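Local coordinates for protein BCL2-like 10 (Danio rerio, PDB 6FBX) that restrains apoptosis as a pro-survival member of the Bcl-2 family, binding the BH3 segment of the pro-apoptotic protein Bad in this complex, at residues A[8-13]-A[122-127]; A[18-23]-A[42-47]; A[52-57]-A[95-100]; A[86-91]-A[131-136]. All coordinates share one frame; numbering follows the deposited sequence.

Interaction 1. Residues A[8-13]-A[122-127]; sequences WLREQT and IADYLG
R10 and D124 join the two helices at their solvent side with a salt bridge. NE of R10 donates to OD2 of D124 at 2.8 Å, with an N-H...O angle of 147°, so the bond is somewhat bent. The two side chains run side by side and point the same way, and the guanidinium and carboxylate planes are 18° apart; even so, OD2 is met from above the carboxylate plane. E120 adds a second, weak and long, ion pair to NH1 of R10.

The rest is van der Waals packing. CG2 of T13 lies 3.6 Å from CA of A123, with CG2 of I122 and CD1 of L126 also touching the same methyl. CG2 gets there by standing anti to the backbone N of T13, while OG1 turns back to its own helix and donates to O of L9 at 2.8 Å; the same hydroxyl is also bonded to NE1 of W140. CB of A123 sits 3.5 Å from O of R10. The backbones come nearest each other at G127, whose CA is 4.2 Å from CA of R10: a CB on G127 would run into R10.

Where they meet, the helix axes come within 8.1 Å and run largely antiparallel, at 138° between their directions. Helix 2-24 thus covers one flank of helix 112-129; I122 and L126 also reach helix 88-107, and L9 and L126 both touch helix 131-136.

Interaction 2. Residues A[18-23]-A[42-47]; sequences EDYISF and LAKEME
Helix 2-24 packs against helix 34-49, the helix that in Bcl-2 proteins carries the BH3 region, through Y20 and F23 against A43 and K44. The axes stay 11.9 Å apart at 48°, so large side chains must span the distance. Y20 does most of this: with CG anti to its backbone N (chi1 -173°), the ring reaches straight across and sets CZ 3.3 Å from CB of A43, a tight apolar touch. Its hydroxyl donates to a water at 2.7 Å, and that water donates in turn to OE1 of E47.

K44 drapes its aliphatic chain between the two rings. Its CG lies at the edge of the F23 ring, 3.7 Å from CE2, and also near the edge of the Y20 ring. The chain is bent at chi2, and its NZ reaches OE1 of E47 at 3.1 Å in a salt bridge, so OE1 is gripped by both the ammonium and the water. With an alanine in place of K44, E47 would probably lose its close charged partner, keeping a long, weak pair with R51, and the F23 edge its aliphatic cover.

On other sides of helix 34-49, L42 and M46 pack on aromatic side chains of the bound peptide. The Bcl-2 fold is a helical bundle around a central hydrophobic helix, with a surface groove for the BH3 ligand; here helix 34-49 forms a wall of that groove, and helix 2-24 packs against its other side.

Interaction 3. Residues A[52-57]-A[95-100]; sequences TKFRSL and FTFTGV
F54 and T96 form the tight part of this contact. The methyl CG2 of T96 sits over one face of the F54 ring, 3.6 Å from its centroid and 16° off the normal, a CH-pi contact. CG2 points there because it stands anti to the backbone N of T96, which turns OG1 the other way, toward O of A43, its main partner, with O of V92 also close. CE1 of the same phenyl ring lies 4.0 Å from CB of F97, while CD1 of F54 is at the edge of the F97 ring. F97 in turn swings its ring toward helix 51-65, bringing CE1 within 4.1 Å of CB of L57, and meets F61 edge to face.

Toward V100 the packing is looser. CG2 of V100 stays 4.2 Å from CB of F54, and CG1 lies 3.9 Å from O of F54. R55 adds little more than its backbone: its CB points away, and its guanidinium end is at the exposed side.

The axes pass 9.6 Å apart at 59°, a wide splay between helix 51-65 and helix 88-107. F54, L57 and F97 all also pack on apolar side chains of the bound peptide. Between the two segments the attraction is wholly apolar and aromatic, consistent with cohesion through burial and shape fit rather than directional bonds, and these three residues serve both the helix packing and the peptide.

Interaction 4. Residues A[86-91]-A[131-136]; sequences MNWGRV and QDWLVE
W133 lies between M86 and W88. CB carries the indole away from helix 131-136, with CG anti to the backbone N (chi1 -171°). CG and CD2 then pass beneath the M86 side chain: CG of M86 sits over the face of the five-membered ring of W133, 3.6 Å from its centroid. CD1 lies by CB of M86, NE1 of W133 is 3.3 Å from O of M86, and CE3 still touches CG of M86. The sulfur SD rides farther out, 5.2 Å from the centroid of the six-membered ring, a distant Met-aromatic contact. CZ2 reaches CA of N87 at 3.5 Å. At the tip, CZ3 and CH2 run into the face of W88, with CH2 3.7 Å from CD2 of W88. W133 and W88 make a T-shaped (edge-to-face) pair, their six-membered centroids 4.9 Å apart and their planes at 69°. With a leucine here the indole contacts go, which would probably uncover part of the W88 face and leave M86 without a flat surface to lie on.

Next to W133, CD2 of L134 touches CH2 of W88 at 3.5 Å. The loop side is fixed by N87, the N-cap of helix 88-107, whose OD1 accepts from N of R90 at 2.8 Å. Rings of W140, F143 and F146 also meet W88. The N-W-G-R sequence at 87-90 is the BH1 signature and W133 belongs to the BH2 region, so this is the BH1-BH2 junction of the Bcl-2 fold.

In the fold
Helix 2-24 enters two contacts. Its 8-13 segment waits for 122-127, so interaction 1 closes the longest loop, with interactions 2 and 3 both falling within it. Interaction 2 closes first, joining helix 2-24 to helix 34-49, and interaction 3 opens after it, tying helix 51-65 to helix 88-107; the two touch where the ring of Y20 meets the backbone of F95. Interaction 4 starts on 86-91, inside both open loops, and ends on 131-136, so it crosses interactions 1 and 3. Helix 88-107 is thus bound at its start to helix 131-136 and farther along to helix 51-65, while F95, T98, I122 and L126 link interaction 3 to interaction 1 through the core.

Interaction 1. Residues A[8-13]-A[122-127]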
# COMPACT_ATOMS: atom_id res chain seq x y z
N TRP A 8 17.34 -0.61 -5.84
CA TRP A 8 17.10 -1.93 -5.27
C TRP A 8 15.84 -1.95 -4.42
O TRP A 8 15.00 -2.86 -4.54
CB TRP A 8 18.32 -2.37 -4.45
CG TRP A 8 18.20 -3.76 -3.93
CD1 TRP A 8 18.41 -4.92 -4.63
CD2 TRP A 8 17.87 -4.15 -2.60
NE1 TRP A 8 18.21 -6.00 -3.81
CE2 TRP A 8 17.88 -5.56 -2.56
CE3 TRP A 8 17.55 -3.45 -1.43
CZ2 TRP A 8 17.59 -6.28 -1.40
CZ3 TRP A 8 17.27 -4.16 -0.28
CH2 TRP A 8 17.29 -5.56 -0.28
N LEU A 9 15.67 -0.95 -3.55
CA LEU A 9 14.47 -0.87 -2.73
C LEU A 9 13.22 -0.75 -3.59
O LEU A 9 12.17 -1.33 -3.27
CB LEU A 9 14.55 0.32 -1.77
CG LEU A 9 15.55 0.20 -0.62
CD1 LEU A 9 15.66 1.53 0.09
CD2 LEU A 9 15.12 -0.89 0.35
N ARG A 10 13.30 0.01 -4.68
CA ARG A 10 12.14 0.14 -5.57
C ARG A 10 11.76 -1.21 -6.17
O ARG A 10 10.57 -1.56 -6.22
CB ARG A 10 12.44 1.17 -6.66
CG ARG A 10 11.22 1.64 -7.42
CD ARG A 10 11.12 1.03 -8.81
NE ARG A 10 9.98 1.56 -9.56
CZ ARG A 10 9.58 1.10 -10.74
NH1 ARG A 10 8.53 1.66 -11.33
NH2 ARG A 10 10.22 0.10 -11.33
N GLU A 11 12.75 -1.99 -6.60
CA GLU A 11 12.44 -3.29 -7.20
C GLU A 11 11.91 -4.26 -6.15
O GLU A 11 10.97 -5.02 -6.43
CB GLU A 11 13.68 -3.86 -7.89
CG GLU A 11 13.42 -5.16 -8.64
CD GLU A 11 12.24 -5.05 -9.59
OE1 GLU A 11 12.23 -4.13 -10.43
OE2 GLU A 11 11.32 -5.89 -9.49
N GLN A 12 12.50 -4.27 -4.95
CA GLN A 12 12.00 -5.14 -3.89
C GLN A 12 10.55 -4.79 -3.54
O GLN A 12 9.72 -5.69 -3.33
CB GLN A 12 12.87 -5.02 -2.64
CG GLN A 12 14.30 -5.50 -2.83
CD GLN A 12 14.38 -6.99 -3.06
OE1 GLN A 12 14.07 -7.78 -2.17
NE2 GLN A 12 14.77 -7.39 -4.27
N THR A 13 10.24 -3.50 -3.48
CA THR A 13 8.88 -3.07 -3.17
C THR A 13 7.92 -3.41 -4.30
O THR A 13 6.78 -3.82 -4.05
CB THR A 13 8.87 -1.56 -2.89
OG1 THR A 13 9.79 -1.26 -1.83
CG2 THR A 13 7.47 -1.10 -2.49
N ILE A 122 3.35 2.65 -5.63
CA ILE A 122 3.82 2.30 -4.29
C ILE A 122 5.34 2.16 -4.29
O ILE A 122 6.03 2.68 -3.40
CB ILE A 122 3.14 1.01 -3.80
CG1 ILE A 122 1.66 1.24 -3.53
CG2 ILE A 122 3.84 0.48 -2.53
CD1 ILE A 122 0.88 -0.03 -3.24
N ALA A 123 5.87 1.44 -5.27
CA ALA A 123 7.31 1.19 -5.32
C ALA A 123 8.09 2.49 -5.44
O ALA A 123 9.09 2.69 -4.74
CB ALA A 123 7.63 0.26 -6.50
N ASP A 124 7.65 3.40 -6.31
CA ASP A 124 8.36 4.66 -6.47
C ASP A 124 8.32 5.48 -5.19
O ASP A 124 9.32 6.12 -4.82
CB ASP A 124 7.77 5.47 -7.63
CG ASP A 124 8.15 4.91 -8.99
OD1 ASP A 124 7.41 5.16 -9.97
OD2 ASP A 124 9.17 4.20 -9.09
N TYR A 125 7.19 5.47 -4.49
CA TYR A 125 7.03 6.31 -3.31
C TYR A 125 7.87 5.80 -2.15
O TYR A 125 8.66 6.55 -1.56
CB TYR A 125 5.56 6.39 -2.92
CG TYR A 125 5.31 7.30 -1.74
CD1 TYR A 125 4.95 6.79 -0.50
CD2 TYR A 125 5.47 8.67 -1.86
CE1 TYR A 125 4.73 7.62 0.57
CE2 TYR A 125 5.25 9.51 -0.79
CZ TYR A 125 4.88 8.98 0.42
OH TYR A 125 4.67 9.82 1.49
N LEU A 126 7.73 4.52 -1.81
CA LEU A 126 8.47 3.97 -0.67
C LEU A 126 9.95 3.81 -1.00
O LEU A 126 10.81 4.20 -0.21
CB LEU A 126 7.86 2.64 -0.25
CG LEU A 126 6.41 2.69 0.24
CD1 LEU A 126 5.92 1.29 0.58
CD2 LEU A 126 6.25 3.62 1.44
N GLY A 127 10.25 3.25 -2.17
CA GLY A 127 11.64 3.02 -2.54
C GLY A 127 12.39 4.27 -2.94
O GLY A 127 13.62 4.29 -2.86

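Interaction 2. Residues A[18-23]-A[42-47]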
# COMPACT_ATOMS: atom_id res chain seq x y z
N GLU A 18 3.31 -6.09 -6.34
CA GLU A 18 2.72 -6.91 -7.40
C GLU A 18 2.14 -8.20 -6.83
O GLU A 18 1.06 -8.64 -7.25
CB GLU A 18 3.76 -7.22 -8.47
CG GLU A 18 4.06 -6.05 -9.39
CD GLU A 18 4.92 -6.45 -10.57
OE1 GLU A 18 5.93 -7.15 -10.36
OE2 GLU A 18 4.58 -6.07 -11.71
N ASP A 19 2.83 -8.81 -5.87
CA ASP A 19 2.33 -10.05 -5.29
C ASP A 19 1.04 -9.82 -4.53
O ASP A 19 0.07 -10.58 -4.68
CB ASP A 19 3.37 -10.68 -4.37
CG ASP A 19 2.83 -11.90 -3.64
OD1 ASP A 19 2.74 -12.97 -4.27
OD2 ASP A 19 2.46 -11.76 -2.46
N TYR A 20 1.00 -8.79 -3.68
CA TYR A 20 -0.21 -8.55 -2.90
C TYR A 20 -1.38 -8.22 -3.80
O TYR A 20 -2.50 -8.71 -3.60
CB TYR A 20 0.00 -7.43 -1.88
CG TYR A 20 -1.20 -7.32 -0.98
CD1 TYR A 20 -1.53 -8.36 -0.11
CD2 TYR A 20 -2.04 -6.21 -1.03
CE1 TYR A 20 -2.64 -8.29 0.69
CE2 TYR A 20 -3.16 -6.13 -0.21
CZ TYR A 20 -3.45 -7.18 0.64
OH TYR A 20 -4.57 -7.13 1.45
N ILE A 21 -1.15 -7.38 -4.82
CA ILE A 21 -2.22 -7.02 -5.74
C ILE A 21 -2.74 -8.26 -6.47
O ILE A 21 -3.95 -8.45 -6.63
CB ILE A 21 -1.73 -5.93 -6.71
CG1 ILE A 21 -1.64 -4.60 -5.96
CG2 ILE A 21 -2.65 -5.80 -7.91
CD1 ILE A 21 -0.89 -3.51 -6.70
N SER A 22 -1.83 -9.13 -6.93
CA SER A 22 -2.26 -10.37 -7.57
C SER A 22 -3.05 -11.23 -6.59
O SER A 22 -4.07 -11.82 -6.94
CB SER A 22 -1.05 -11.14 -8.09
OG SER A 22 -0.31 -10.37 -9.03
N PHE A 23 -2.57 -11.31 -5.34
CA PHE A 23 -3.26 -12.06 -4.30
C PHE A 23 -4.69 -11.56 -4.12
O PHE A 23 -5.62 -12.35 -3.91
CB PHE A 23 -2.45 -11.95 -3.01
CG PHE A 23 -3.03 -12.67 -1.83
CD1 PHE A 23 -3.10 -14.06 -1.80
CD2 PHE A 23 -3.47 -11.96 -0.73
CE1 PHE A 23 -3.62 -14.71 -0.70
CE2 PHE A 23 -3.99 -12.61 0.37
CZ PHE A 23 -4.06 -13.99 0.39
N LEU A 42 -0.78 -9.55 6.97
CA LEU A 42 -1.02 -8.32 7.71
C LEU A 42 -1.99 -7.40 6.98
O LEU A 42 -2.90 -6.84 7.61
CB LEU A 42 0.30 -7.60 7.96
CG LEU A 42 1.21 -8.31 8.97
CD1 LEU A 42 2.63 -7.78 8.89
CD2 LEU A 42 0.66 -8.16 10.37
N ALA A 43 -1.82 -7.24 5.67
CA ALA A 43 -2.71 -6.36 4.92
C ALA A 43 -4.13 -6.91 4.86
O ALA A 43 -5.09 -6.13 4.87
CB ALA A 43 -2.16 -6.13 3.51
N LYS A 44 -4.28 -8.24 4.81
CA LYS A 44 -5.62 -8.81 4.86
C LYS A 44 -6.22 -8.74 6.25
O LYS A 44 -7.44 -8.60 6.40
CB LYS A 44 -5.60 -10.26 4.37
CG LYS A 44 -5.55 -10.40 2.86
CD LYS A 44 -6.84 -9.90 2.23
CE LYS A 44 -6.80 -10.02 0.72
NZ LYS A 44 -8.03 -9.44 0.11
N GLU A 45 -5.37 -8.83 7.28
CA GLU A 45 -5.85 -8.60 8.64
C GLU A 45 -6.42 -7.19 8.78
O GLU A 45 -7.51 -7.00 9.31
CB GLU A 45 -4.71 -8.83 9.64
CG GLU A 45 -5.12 -8.68 11.09
CD GLU A 45 -3.97 -8.88 12.05
OE1 GLU A 45 -2.83 -9.08 11.58
OE2 GLU A 45 -4.20 -8.84 13.28
N MET A 46 -5.69 -6.19 8.28
CA MET A 46 -6.19 -4.82 8.38
C MET A 46 -7.47 -4.66 7.57
O MET A 46 -8.40 -3.97 8.01
CB MET A 46 -5.14 -3.82 7.92
CG MET A 46 -5.50 -2.39 8.33
SD MET A 46 -4.38 -1.14 7.70
CE MET A 46 -2.98 -1.32 8.80
N GLU A 47 -7.56 -5.29 6.40
CA GLU A 47 -8.79 -5.20 5.63
C GLU A 47 -9.95 -5.83 6.39
O GLU A 47 -11.04 -5.24 6.49
CB GLU A 47 -8.66 -5.88 4.26
CG GLU A 47 -9.86 -5.56 3.37
CD GLU A 47 -9.84 -6.28 2.04
OE1 GLU A 47 -8.78 -6.80 1.64
OE2 GLU A 47 -10.91 -6.31 1.38
O HOH W 1 -6.44 -5.40 0.72
O HOH W 2 -7.51 -12.27 -1.69

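Interaction 3. Residues A[52-57]-A[95-100]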
# COMPACT_ATOMS: atom_id res chain seq x y z
N THR A 52 -15.62 -2.70 5.59
CA THR A 52 -16.62 -1.79 5.03
C THR A 52 -16.02 -0.42 4.74
O THR A 52 -16.32 0.19 3.71
CB THR A 52 -17.80 -1.66 5.99
OG1 THR A 52 -18.41 -2.95 6.17
CG2 THR A 52 -18.84 -0.68 5.45
N LYS A 53 -15.18 0.09 5.65
CA LYS A 53 -14.59 1.41 5.45
C LYS A 53 -13.65 1.41 4.25
O LYS A 53 -13.66 2.36 3.45
CB LYS A 53 -13.85 1.84 6.71
CG LYS A 53 -13.36 3.28 6.69
CD LYS A 53 -12.90 3.73 8.07
CE LYS A 53 -12.27 5.11 8.02
NZ LYS A 53 -11.72 5.53 9.34
N PHE A 54 -12.81 0.38 4.11
CA PHE A 54 -11.94 0.30 2.94
C PHE A 54 -12.75 0.23 1.65
O PHE A 54 -12.39 0.87 0.65
CB PHE A 54 -11.02 -0.92 3.04
CG PHE A 54 -9.75 -0.65 3.80
CD1 PHE A 54 -8.76 0.14 3.24
CD2 PHE A 54 -9.54 -1.21 5.04
CE1 PHE A 54 -7.59 0.39 3.92
CE2 PHE A 54 -8.36 -0.97 5.73
CZ PHE A 54 -7.39 -0.17 5.16
N ARG A 55 -13.83 -0.55 1.65
CA ARG A 55 -14.64 -0.66 0.44
C ARG A 55 -15.26 0.68 0.09
O ARG A 55 -15.22 1.11 -1.07
CB ARG A 55 -15.72 -1.73 0.66
CG ARG A 55 -16.36 -2.27 -0.62
CD ARG A 55 -17.34 -3.39 -0.29
NE ARG A 55 -18.13 -3.81 -1.45
CZ ARG A 55 -17.82 -4.83 -2.25
NH1 ARG A 55 -18.62 -5.12 -3.27
NH2 ARG A 55 -16.74 -5.56 -2.04
N SER A 56 -15.83 1.37 1.08
CA SER A 56 -16.42 2.68 0.84
C SER A 56 -15.37 3.68 0.36
O SER A 56 -15.62 4.46 -0.57
CB SER A 56 -17.09 3.19 2.12
OG SER A 56 -17.56 4.51 1.96
N LEU A 57 -14.19 3.67 0.98
CA LEU A 57 -13.13 4.59 0.57
C LEU A 57 -12.69 4.34 -0.86
O LEU A 57 -12.51 5.29 -1.64
CB LEU A 57 -11.93 4.48 1.52
CG LEU A 57 -12.07 5.12 2.90
CD1 LEU A 57 -10.87 4.75 3.75
CD2 LEU A 57 -12.21 6.63 2.80
N PHE A 95 -0.82 -0.74 1.37
CA PHE A 95 -1.01 -1.99 0.65
C PHE A 95 -2.46 -2.45 0.71
O PHE A 95 -3.03 -2.86 -0.30
CB PHE A 95 -0.07 -3.07 1.21
CG PHE A 95 1.32 -3.03 0.64
CD1 PHE A 95 1.77 -4.03 -0.21
CD2 PHE A 95 2.17 -1.99 0.94
CE1 PHE A 95 3.04 -3.99 -0.74
CE2 PHE A 95 3.45 -1.94 0.42
CZ PHE A 95 3.88 -2.94 -0.43
N THR A 96 -3.07 -2.39 1.90
CA THR A 96 -4.47 -2.80 2.03
C THR A 96 -5.36 -1.98 1.10
O THR A 96 -6.18 -2.53 0.36
CB THR A 96 -4.94 -2.64 3.47
OG1 THR A 96 -4.09 -3.39 4.35
CG2 THR A 96 -6.38 -3.13 3.62
N PHE A 97 -5.22 -0.66 1.15
CA PHE A 97 -6.05 0.21 0.33
C PHE A 97 -5.84 -0.07 -1.15
O PHE A 97 -6.80 -0.13 -1.92
CB PHE A 97 -5.73 1.67 0.65
CG PHE A 97 -6.56 2.65 -0.12
CD1 PHE A 97 -7.94 2.60 -0.07
CD2 PHE A 97 -5.96 3.64 -0.88
CE1 PHE A 97 -8.70 3.50 -0.78
CE2 PHE A 97 -6.72 4.55 -1.59
CZ PHE A 97 -8.09 4.48 -1.54
N THR A 98 -4.59 -0.24 -1.57
CA THR A 98 -4.31 -0.47 -2.99
C THR A 98 -4.85 -1.82 -3.44
O THR A 98 -5.31 -1.97 -4.58
CB THR A 98 -2.81 -0.36 -3.26
OG1 THR A 98 -2.35 0.93 -2.84
CG2 THR A 98 -2.51 -0.53 -4.74
N GLY A 99 -4.80 -2.82 -2.56
CA GLY A 99 -5.39 -4.11 -2.89
C GLY A 99 -6.89 -4.03 -3.11
O GLY A 99 -7.42 -4.66 -4.03
N VAL A 100 -7.59 -3.27 -2.27
CA VAL A 100 -9.02 -3.08 -2.47
C VAL A 100 -9.28 -2.27 -3.73
O VAL A 100 -10.20 -2.58 -4.50
CB VAL A 100 -9.65 -2.41 -1.23
CG1 VAL A 100 -11.13 -2.14 -1.45
CG2 VAL A 100 -9.46 -3.28 0.00

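Interaction 4. Residues A[86-91]-A[131-136]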
# COMPACT_ATOMS: atom_id res chain seq x y z
N MET A 86 6.30 8.21 10.07
CA MET A 86 6.28 7.04 9.21
C MET A 86 6.41 5.80 10.09
O MET A 86 7.22 5.79 11.02
CB MET A 86 7.42 7.09 8.20
CG MET A 86 7.41 6.00 7.15
SD MET A 86 6.13 6.25 5.91
CE MET A 86 6.76 5.20 4.61
N ASN A 87 5.61 4.78 9.81
CA ASN A 87 5.72 3.52 10.54
C ASN A 87 5.16 2.40 9.68
O ASN A 87 4.53 2.64 8.64
CB ASN A 87 5.01 3.60 11.91
CG ASN A 87 3.51 3.84 11.79
OD1 ASN A 87 2.82 3.14 11.05
ND2 ASN A 87 3.01 4.81 12.53
N TRP A 88 5.42 1.16 10.11
CA TRP A 88 5.03 0.02 9.29
C TRP A 88 3.51 -0.12 9.19
O TRP A 88 3.00 -0.61 8.18
CB TRP A 88 5.64 -1.27 9.85
CG TRP A 88 7.11 -1.42 9.59
CD1 TRP A 88 8.09 -1.59 10.53
CD2 TRP A 88 7.76 -1.42 8.32
NE1 TRP A 88 9.32 -1.70 9.91
CE2 TRP A 88 9.14 -1.60 8.55
CE3 TRP A 88 7.31 -1.29 7.00
CZ2 TRP A 88 10.08 -1.64 7.52
CZ3 TRP A 88 8.24 -1.34 5.97
CH2 TRP A 88 9.61 -1.51 6.24
N GLY A 89 2.78 0.29 10.23
CA GLY A 89 1.33 0.22 10.17
C GLY A 89 0.75 1.06 9.04
O GLY A 89 -0.19 0.65 8.37
N ARG A 90 1.31 2.25 8.82
CA ARG A 90 0.85 3.09 7.72
C ARG A 90 1.21 2.47 6.38
O ARG A 90 0.44 2.57 5.41
CB ARG A 90 1.43 4.49 7.86
CG ARG A 90 0.90 5.23 9.07
CD ARG A 90 1.54 6.58 9.25
NE ARG A 90 0.96 7.30 10.38
CZ ARG A 90 1.26 8.55 10.72
NH1 ARG A 90 0.67 9.11 11.76
NH2 ARG A 90 2.15 9.23 10.01
N VAL A 91 2.37 1.82 6.30
CA VAL A 91 2.74 1.09 5.09
C VAL A 91 1.73 -0.01 4.80
O VAL A 91 1.29 -0.19 3.65
CB VAL A 91 4.17 0.52 5.23
CG1 VAL A 91 4.50 -0.42 4.07
CG2 VAL A 91 5.18 1.66 5.30
N GLN A 131 13.11 6.28 0.92
CA GLN A 131 14.23 5.34 0.97
C GLN A 131 14.98 5.44 2.29
O GLN A 131 15.42 4.42 2.84
CB GLN A 131 15.18 5.57 -0.21
CG GLN A 131 15.79 6.96 -0.26
CD GLN A 131 16.56 7.19 -1.55
OE1 GLN A 131 17.76 6.90 -1.62
NE2 GLN A 131 15.88 7.69 -2.57
N ASP A 132 15.15 6.65 2.83
CA ASP A 132 15.93 6.79 4.06
C ASP A 132 15.24 6.09 5.23
O ASP A 132 15.89 5.38 6.00
CB ASP A 132 16.17 8.26 4.37
CG ASP A 132 17.19 8.90 3.44
OD1 ASP A 132 17.99 8.16 2.82
OD2 ASP A 132 17.20 10.15 3.33
N TRP A 133 13.93 6.28 5.37
CA TRP A 133 13.21 5.59 6.44
C TRP A 133 13.25 4.08 6.24
O TRP A 133 13.50 3.33 7.19
CB TRP A 133 11.76 6.07 6.51
CG TRP A 133 11.06 5.55 7.72
CD1 TRP A 133 11.00 6.14 8.94
CD2 TRP A 133 10.33 4.32 7.82
NE1 TRP A 133 10.28 5.35 9.81
CE2 TRP A 133 9.86 4.23 9.15
CE3 TRP A 133 10.04 3.28 6.93
CZ2 TRP A 133 9.10 3.15 9.60
CZ3 TRP A 133 9.29 2.21 7.38
CH2 TRP A 133 8.83 2.15 8.70
N LEU A 134 13.00 3.62 5.02
CA LEU A 134 13.04 2.19 4.74
C LEU A 134 14.38 1.59 5.15
O LEU A 134 14.44 0.54 5.81
CB LEU A 134 12.78 1.92 3.26
CG LEU A 134 11.34 1.68 2.80
CD1 LEU A 134 11.34 1.43 1.30
CD2 LEU A 134 10.70 0.52 3.54
N VAL A 135 15.48 2.24 4.76
CA VAL A 135 16.81 1.70 5.05
C VAL A 135 17.04 1.66 6.55
O VAL A 135 17.46 0.63 7.10
CB VAL A 135 17.90 2.52 4.34
CG1 VAL A 135 19.28 2.10 4.81
CG2 VAL A 135 17.79 2.34 2.83
N GLU A 136 16.79 2.77 7.24
CA GLU A 136 17.09 2.83 8.67
C GLU A 136 16.27 1.82 9.45
O GLU A 136 16.66 1.45 10.57
CB GLU A 136 16.87 4.24 9.21
CG GLU A 136 15.43 4.59 9.57
CD GLU A 136 15.30 5.99 10.14
OE1 GLU A 136 16.34 6.62 10.42
OE2 GLU A 136 14.15 6.45 10.33